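Long-range contacts in beta-glycosidase (Bacteroides caccae, PDB 6T2R), which probably acts as an endo-acting O-glycanase of glycoside hydrolase family 16, cleaving mucin glycans in the human gut: residues E111-L116 against V255-H260; D186-G191 against H202-R207. One frame throughout, in Å; residues are numbered along the deposited sequence.

Contact 1 (E111-L116 against V255-H260). With SO4 (sulfate ion), chain B.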
loop_
_atom_site.group_PDB
_atom_site.type_symbol
_atom_site.label_atom_id
_atom_site.label_comp_id
_atom_site.label_asym_id
_atom_site.label_seq_id
_atom_site.Cartn_x
_atom_site.Cartn_y
_atom_site.Cartn_z
ATOM N N GLU A 111 5.187 -6.807 -4.190
ATOM C CA GLU A 111 5.048 -6.014 -5.436
ATOM C C GLU A 111 3.585 -6.022 -5.842
ATOM O O GLU A 111 2.889 -7.074 -5.667
ATOM C CB GLU A 111 5.846 -6.535 -6.629
ATOM C CG GLU A 111 7.340 -6.524 -6.436
ATOM C CD GLU A 111 8.092 -7.166 -7.603
ATOM O OE1 GLU A 111 7.509 -8.006 -8.262
ATOM O OE2 GLU A 111 9.259 -6.807 -7.845
ATOM N N VAL A 112 3.139 -4.869 -6.320
ATOM C CA VAL A 112 1.750 -4.694 -6.819
ATOM C C VAL A 112 1.845 -4.005 -8.172
ATOM O O VAL A 112 2.518 -2.920 -8.266
ATOM C CB VAL A 112 0.893 -3.900 -5.813
ATOM C CG1 VAL A 112 -0.531 -3.698 -6.313
ATOM C CG2 VAL A 112 0.891 -4.575 -4.454
ATOM N N ARG A 113 1.149 -4.555 -9.159
ATOM C CA ARG A 113 1.123 -3.964 -10.517
ATOM C C ARG A 113 -0.244 -3.297 -10.710
ATOM O O ARG A 113 -1.303 -3.978 -10.564
ATOM C CB ARG A 113 1.486 -5.024 -11.565
ATOM C CG ARG A 113 1.388 -4.486 -12.985
ATOM C CD ARG A 113 1.815 -5.502 -14.024
ATOM N NE ARG A 113 2.164 -4.859 -15.286
ATOM C CZ ARG A 113 1.417 -4.894 -16.394
ATOM N NH1 ARG A 113 0.239 -5.495 -16.404
ATOM N NH2 ARG A 113 1.824 -4.263 -17.473
ATOM N N ALA A 114 -0.236 -2.004 -11.021
ATOM C CA ALA A 114 -1.440 -1.157 -10.976
ATOM C C ALA A 114 -1.321 -0.081 -12.031
ATOM O O ALA A 114 -0.184 0.425 -12.273
ATOM C CB ALA A 114 -1.598 -0.521 -9.610
ATOM N N ARG A 115 -2.478 0.293 -12.574
ATOM C CA ARG A 115 -2.626 1.434 -13.496
ATOM C C ARG A 115 -3.485 2.480 -12.786
ATOM O O ARG A 115 -4.531 2.108 -12.275
ATOM C CB ARG A 115 -3.196 0.940 -14.827
ATOM C CG ARG A 115 -3.448 2.065 -15.828
ATOM C CD ARG A 115 -3.507 1.617 -17.288
ATOM N NE ARG A 115 -4.614 0.709 -17.440
ATOM C CZ ARG A 115 -4.749 -0.216 -18.387
ATOM N NH1 ARG A 115 -3.825 -0.404 -19.304
ATOM N NH2 ARG A 115 -5.798 -1.007 -18.374
ATOM N N LEU A 116 -3.042 3.738 -12.772
ATOM C CA LEU A 116 -3.704 4.862 -12.061
ATOM C C LEU A 116 -4.304 5.812 -13.087
ATOM O O LEU A 116 -3.832 5.763 -14.233
ATOM C CB LEU A 116 -2.665 5.586 -11.191
ATOM C CG LEU A 116 -1.905 4.693 -10.211
ATOM C CD1 LEU A 116 -0.972 5.494 -9.325
ATOM C CD2 LEU A 116 -2.867 3.874 -9.348
ATOM N N VAL A 255 -5.843 -2.863 -10.552
ATOM C CA VAL A 255 -4.774 -3.723 -10.000
ATOM C C VAL A 255 -4.774 -5.052 -10.751
ATOM O O VAL A 255 -5.748 -5.832 -10.642
ATOM C CB VAL A 255 -4.957 -3.895 -8.493
ATOM C CG1 VAL A 255 -3.750 -4.559 -7.865
ATOM C CG2 VAL A 255 -5.258 -2.555 -7.831
ATOM N N ASP A 256 -3.667 -5.285 -11.445
ATOM C CA ASP A 256 -3.377 -6.521 -12.203
ATOM C C ASP A 256 -3.044 -7.651 -11.232
ATOM O O ASP A 256 -3.625 -8.758 -11.403
ATOM C CB ASP A 256 -2.252 -6.236 -13.193
ATOM C CG ASP A 256 -2.044 -7.302 -14.246
ATOM O OD1 ASP A 256 -2.888 -8.216 -14.345
ATOM O OD2 ASP A 256 -1.021 -7.205 -14.936
ATOM N N TRP A 257 -2.125 -7.426 -10.272
ATOM C CA TRP A 257 -1.692 -8.512 -9.342
ATOM C C TRP A 257 -0.915 -7.989 -8.134
ATOM O O TRP A 257 -0.402 -6.853 -8.148
ATOM C CB TRP A 257 -0.878 -9.640 -10.039
ATOM C CG TRP A 257 0.253 -9.209 -10.941
ATOM C CD1 TRP A 257 0.258 -9.279 -12.312
ATOM C CD2 TRP A 257 1.561 -8.702 -10.582
ATOM N NE1 TRP A 257 1.441 -8.804 -12.813
ATOM C CE2 TRP A 257 2.265 -8.466 -11.783
ATOM C CE3 TRP A 257 2.199 -8.389 -9.373
ATOM C CZ2 TRP A 257 3.557 -7.941 -11.811
ATOM C CZ3 TRP A 257 3.470 -7.853 -9.399
ATOM C CH2 TRP A 257 4.153 -7.665 -10.596
ATOM N N VAL A 258 -0.798 -8.872 -7.144
ATOM C CA VAL A 258 0.114 -8.730 -5.987
ATOM C C VAL A 258 1.013 -9.939 -6.020
ATOM O O VAL A 258 0.463 -11.046 -6.126
ATOM C CB VAL A 258 -0.644 -8.677 -4.656
ATOM C CG1 VAL A 258 0.311 -8.501 -3.487
ATOM C CG2 VAL A 258 -1.697 -7.585 -4.671
ATOM N N ARG A 259 2.322 -9.731 -5.875
ATOM C CA ARG A 259 3.285 -10.863 -5.777
ATOM C C ARG A 259 4.154 -10.671 -4.548
ATOM O O ARG A 259 4.538 -9.550 -4.239
ATOM C CB ARG A 259 4.128 -11.048 -7.042
ATOM C CG ARG A 259 3.316 -11.564 -8.225
ATOM C CD ARG A 259 4.076 -11.288 -9.511
ATOM N NE ARG A 259 3.386 -11.799 -10.681
ATOM C CZ ARG A 259 3.798 -11.589 -11.910
ATOM N NH1 ARG A 259 4.912 -10.921 -12.137
ATOM N NH2 ARG A 259 3.111 -12.048 -12.920
ATOM N N HIS A 260 4.394 -11.783 -3.867
ATOM C CA HIS A 260 5.218 -11.857 -2.656
ATOM C C HIS A 260 6.331 -12.845 -2.943
ATOM O O HIS A 260 6.021 -13.974 -3.306
ATOM C CB HIS A 260 4.327 -12.212 -1.466
ATOM C CG HIS A 260 5.036 -12.171 -0.172
ATOM N ND1 HIS A 260 5.978 -11.244 0.083
ATOM C CD2 HIS A 260 4.934 -12.957 0.917
ATOM C CE1 HIS A 260 6.435 -11.424 1.302
ATOM N NE2 HIS A 260 5.812 -12.488 1.833
HETATM S S SO4 B . 5.384 -15.291 3.894
HETATM O O1 SO4 B . 5.428 -13.833 3.988
HETATM O O2 SO4 B . 4.388 -15.686 2.913
HETATM O O3 SO4 B . 5.024 -15.821 5.170
HETATM O O4 SO4 B . 6.672 -15.779 3.467
#

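Contact 2 (D186-G191 against H202-R207)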
loop_
_atom_site.group_PDB
_atom_site.type_symbol
_atom_site.label_atom_id
_atom_site.label_comp_id
_atom_site.label_asym_id
_atom_site.label_seq_id
_atom_site.Cartn_x
_atom_site.Cartn_y
_atom_site.Cartn_z
ATOM N N ASP A 186 0.218 4.162 -17.835
ATOM C CA ASP A 186 0.506 2.701 -17.949
ATOM C C ASP A 186 0.427 1.978 -16.596
ATOM O O ASP A 186 0.391 2.629 -15.530
ATOM C CB ASP A 186 1.913 2.451 -18.525
ATOM C CG ASP A 186 2.123 3.038 -19.914
ATOM O OD1 ASP A 186 1.134 3.376 -20.535
ATOM O OD2 ASP A 186 3.273 3.171 -20.342
ATOM N N PHE A 187 0.470 0.653 -16.649
ATOM C CA PHE A 187 0.741 -0.179 -15.462
ATOM C C PHE A 187 2.178 0.098 -15.013
ATOM O O PHE A 187 3.087 0.270 -15.848
ATOM C CB PHE A 187 0.553 -1.672 -15.731
ATOM C CG PHE A 187 -0.889 -2.111 -15.785
ATOM C CD1 PHE A 187 -1.586 -2.397 -14.614
ATOM C CD2 PHE A 187 -1.539 -2.278 -16.999
ATOM C CE1 PHE A 187 -2.917 -2.778 -14.652
ATOM C CE2 PHE A 187 -2.860 -2.685 -17.026
ATOM C CZ PHE A 187 -3.557 -2.907 -15.862
ATOM N N ASN A 188 2.382 0.139 -13.702
ATOM C CA ASN A 188 3.726 0.244 -13.107
ATOM C C ASN A 188 3.755 -0.782 -11.988
ATOM O O ASN A 188 2.677 -1.109 -11.443
ATOM C CB ASN A 188 3.978 1.657 -12.629
ATOM C CG ASN A 188 3.911 2.690 -13.736
ATOM O OD1 ASN A 188 4.917 2.967 -14.361
ATOM N ND2 ASN A 188 2.758 3.325 -13.930
ATOM N N VAL A 189 4.935 -1.254 -11.636
ATOM C CA VAL A 189 5.116 -2.235 -10.527
ATOM C C VAL A 189 5.733 -1.522 -9.313
ATOM O O VAL A 189 6.916 -1.154 -9.391
ATOM C CB VAL A 189 5.982 -3.418 -10.974
ATOM C CG1 VAL A 189 6.119 -4.448 -9.848
ATOM C CG2 VAL A 189 5.408 -4.062 -12.239
ATOM N N TYR A 190 4.961 -1.376 -8.235
ATOM C CA TYR A 190 5.388 -0.770 -6.950
ATOM C C TYR A 190 5.857 -1.876 -6.018
ATOM O O TYR A 190 5.105 -2.857 -5.823
ATOM C CB TYR A 190 4.252 0.101 -6.402
ATOM C CG TYR A 190 3.765 1.111 -7.417
ATOM C CD1 TYR A 190 4.461 2.285 -7.632
ATOM C CD2 TYR A 190 2.664 0.854 -8.226
ATOM C CE1 TYR A 190 4.052 3.202 -8.581
ATOM C CE2 TYR A 190 2.235 1.757 -9.183
ATOM C CZ TYR A 190 2.927 2.942 -9.348
ATOM O OH TYR A 190 2.512 3.857 -10.275
ATOM N N GLY A 191 7.074 -1.732 -5.488
ATOM C CA GLY A 191 7.714 -2.769 -4.660
ATOM C C GLY A 191 8.504 -2.218 -3.473
ATOM O O GLY A 191 8.979 -1.049 -3.509
ATOM N N HIS A 202 11.265 0.112 -4.809
ATOM C CA HIS A 202 11.431 -0.010 -6.270
ATOM C C HIS A 202 10.128 0.423 -6.915
ATOM O O HIS A 202 9.065 0.193 -6.324
ATOM C CB HIS A 202 11.786 -1.447 -6.697
ATOM C CG HIS A 202 13.093 -1.933 -6.176
ATOM N ND1 HIS A 202 13.186 -2.722 -5.045
ATOM C CD2 HIS A 202 14.362 -1.708 -6.600
ATOM C CE1 HIS A 202 14.463 -2.999 -4.822
ATOM N NE2 HIS A 202 15.213 -2.365 -5.762
ATOM N N VAL A 203 10.259 1.083 -8.059
ATOM C CA VAL A 203 9.195 1.247 -9.082
ATOM C C VAL A 203 9.743 0.657 -10.394
ATOM O O VAL A 203 10.875 1.040 -10.777
ATOM C CB VAL A 203 8.808 2.732 -9.201
ATOM C CG1 VAL A 203 7.821 2.953 -10.307
ATOM C CG2 VAL A 203 8.252 3.264 -7.891
ATOM N N ASN A 204 8.996 -0.270 -11.009
ATOM C CA ASN A 204 9.394 -1.048 -12.213
ATOM C C ASN A 204 10.809 -1.617 -12.060
ATOM O O ASN A 204 11.521 -1.601 -13.026
ATOM C CB ASN A 204 9.253 -0.159 -13.459
ATOM C CG ASN A 204 7.846 0.392 -13.557
ATOM O OD1 ASN A 204 6.897 -0.330 -13.275
ATOM N ND2 ASN A 204 7.691 1.661 -13.892
ATOM N N GLY A 205 11.247 -2.056 -10.884
ATOM C CA GLY A 205 12.591 -2.660 -10.772
ATOM C C GLY A 205 13.729 -1.648 -10.648
ATOM O O GLY A 205 14.817 -2.068 -10.277
ATOM N N LYS A 206 13.465 -0.357 -10.835
ATOM C CA LYS A 206 14.377 0.756 -10.519
ATOM C C LYS A 206 14.329 1.034 -9.007
ATOM O O LYS A 206 13.241 1.158 -8.438
ATOM C CB LYS A 206 13.970 1.958 -11.374
ATOM C CG LYS A 206 14.822 3.216 -11.228
ATOM C CD LYS A 206 16.041 3.328 -12.149
ATOM C CE LYS A 206 17.372 3.328 -11.414
ATOM N NZ LYS A 206 18.511 2.992 -12.311
ATOM N N ARG A 207 15.491 1.133 -8.366
ATOM C CA ARG A 207 15.612 1.493 -6.936
ATOM C C ARG A 207 15.251 2.970 -6.797
ATOM O O ARG A 207 15.870 3.786 -7.482
ATOM C CB ARG A 207 17.029 1.236 -6.407
ATOM C CG ARG A 207 17.275 1.850 -5.028
ATOM C CD ARG A 207 18.459 1.307 -4.226
ATOM N NE ARG A 207 19.600 0.868 -5.026
ATOM C CZ ARG A 207 20.452 1.673 -5.643
ATOM N NH1 ARG A 207 20.307 2.987 -5.551
ATOM N NH2 ARG A 207 21.443 1.155 -6.354
HETATM O O HOH W 1 9.270 -2.348 -8.711
#

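Contact 1 (E111-L116 against V255-H260)
Strands 111-116 and 255-260 run antiparallel, their axes 4.7 Å apart, and Glu111 and Arg259 form a hydrogen-bonded pair closed by both backbone N-H...O bonds. The register slips by one residue further on. Asp256 and Trp257 both stand opposite Arg113, a classic beta bulge, with Arg113 N bonded to Trp257 O and Asp256 N to Arg113 O.

Trp257 is sandwiched between Arg113 and Arg259 on one face of the sheet. Arg113 CB sits over the six-membered ring of Trp257, 3.6 Å from its centroid, as a CH-pi contact. The guanidinium of Arg259 covers the opposite ring face, with its NE 3.6 Å above the ring plane. Glu111 CB meets the ring edge. The chain of Arg113 is extended, with CG anti to the backbone N (chi1 176°), and carries NH1 to 2.6 Å from Asp256 OD2 in a salt bridge. NH1 meets that oxygen on its anti side, 30° out of the carboxylate plane, and the bond is short but not straight.

On the other face, Val112 CG1 touches Val255 CG1 at 3.7 Å. Ile232 of strand 228-233 also packs against both valines. The bulge thus brings a carboxylate and an indole to one arginine, and the opposite charges of Arg113 and Asp256 would favour each keeping its usual charged form.

Contact 2 (D186-G191 against H202-R207)
Gly191 and His202 pair through two backbone hydrogen bonds in an antiparallel beta hairpin made by strands 187-195 and 198-203. A type I' turn from Val203 to Lys206 then leads the chain into strand 206-212. The packed part lies on the face of Tyr190 and Val203, a non-hydrogen-bonded pair. Their side chains run side by side, and Tyr190 CD1 is 3.9 Å from Val203 CG2. Val156 of strand 155-161 and Ile182 also touch both residues, so this face is buried.

The turn side is open to solvent and held by polar bonds instead. Asn204 and Gly205 are exposed, and a water bridges the strand and the turn: it donates to Val189 O and accepts from Gly205 N. Asn204 makes three hydrogen bonds to strand 187-195. Its backbone N donates to Val189 O at 2.8 Å. Its CG lies beside its own backbone N (chi1 -55°), which turns the amide back toward the strand. There OD1 accepts from Val189 N at 2.7 Å. Asn188 is fixed from its other end too, since its ND2 donates to Asn183 O. The two amide planes are 32° apart. Asn204 ND2 gives a nearly straight bond to a lone pair of Asn188 OD1, 3.1 Å away.

The centres of the two contacts lie about 9 Å apart, on the same side of the chain's centre. Strands 108-116 and 187-195 are antiparallel neighbours, so contact 1 passes directly into contact 2. Val112 N to Tyr190 O and Asn188 N to Ala114 O are probable backbone hydrogen bonds between them. Phe187 also packs against Arg113 and Arg115. Neighbouring strands pair antiparallel in the order 251-263, 108-116, 187-195, 198-203, 206-212. Along the chain, contact 2 is nested within the loop closed by contact 1. A local hairpin is thus added to a pairing that brings distant parts of the chain together, consistent with the beta-sandwich (jelly-roll) fold of family 16.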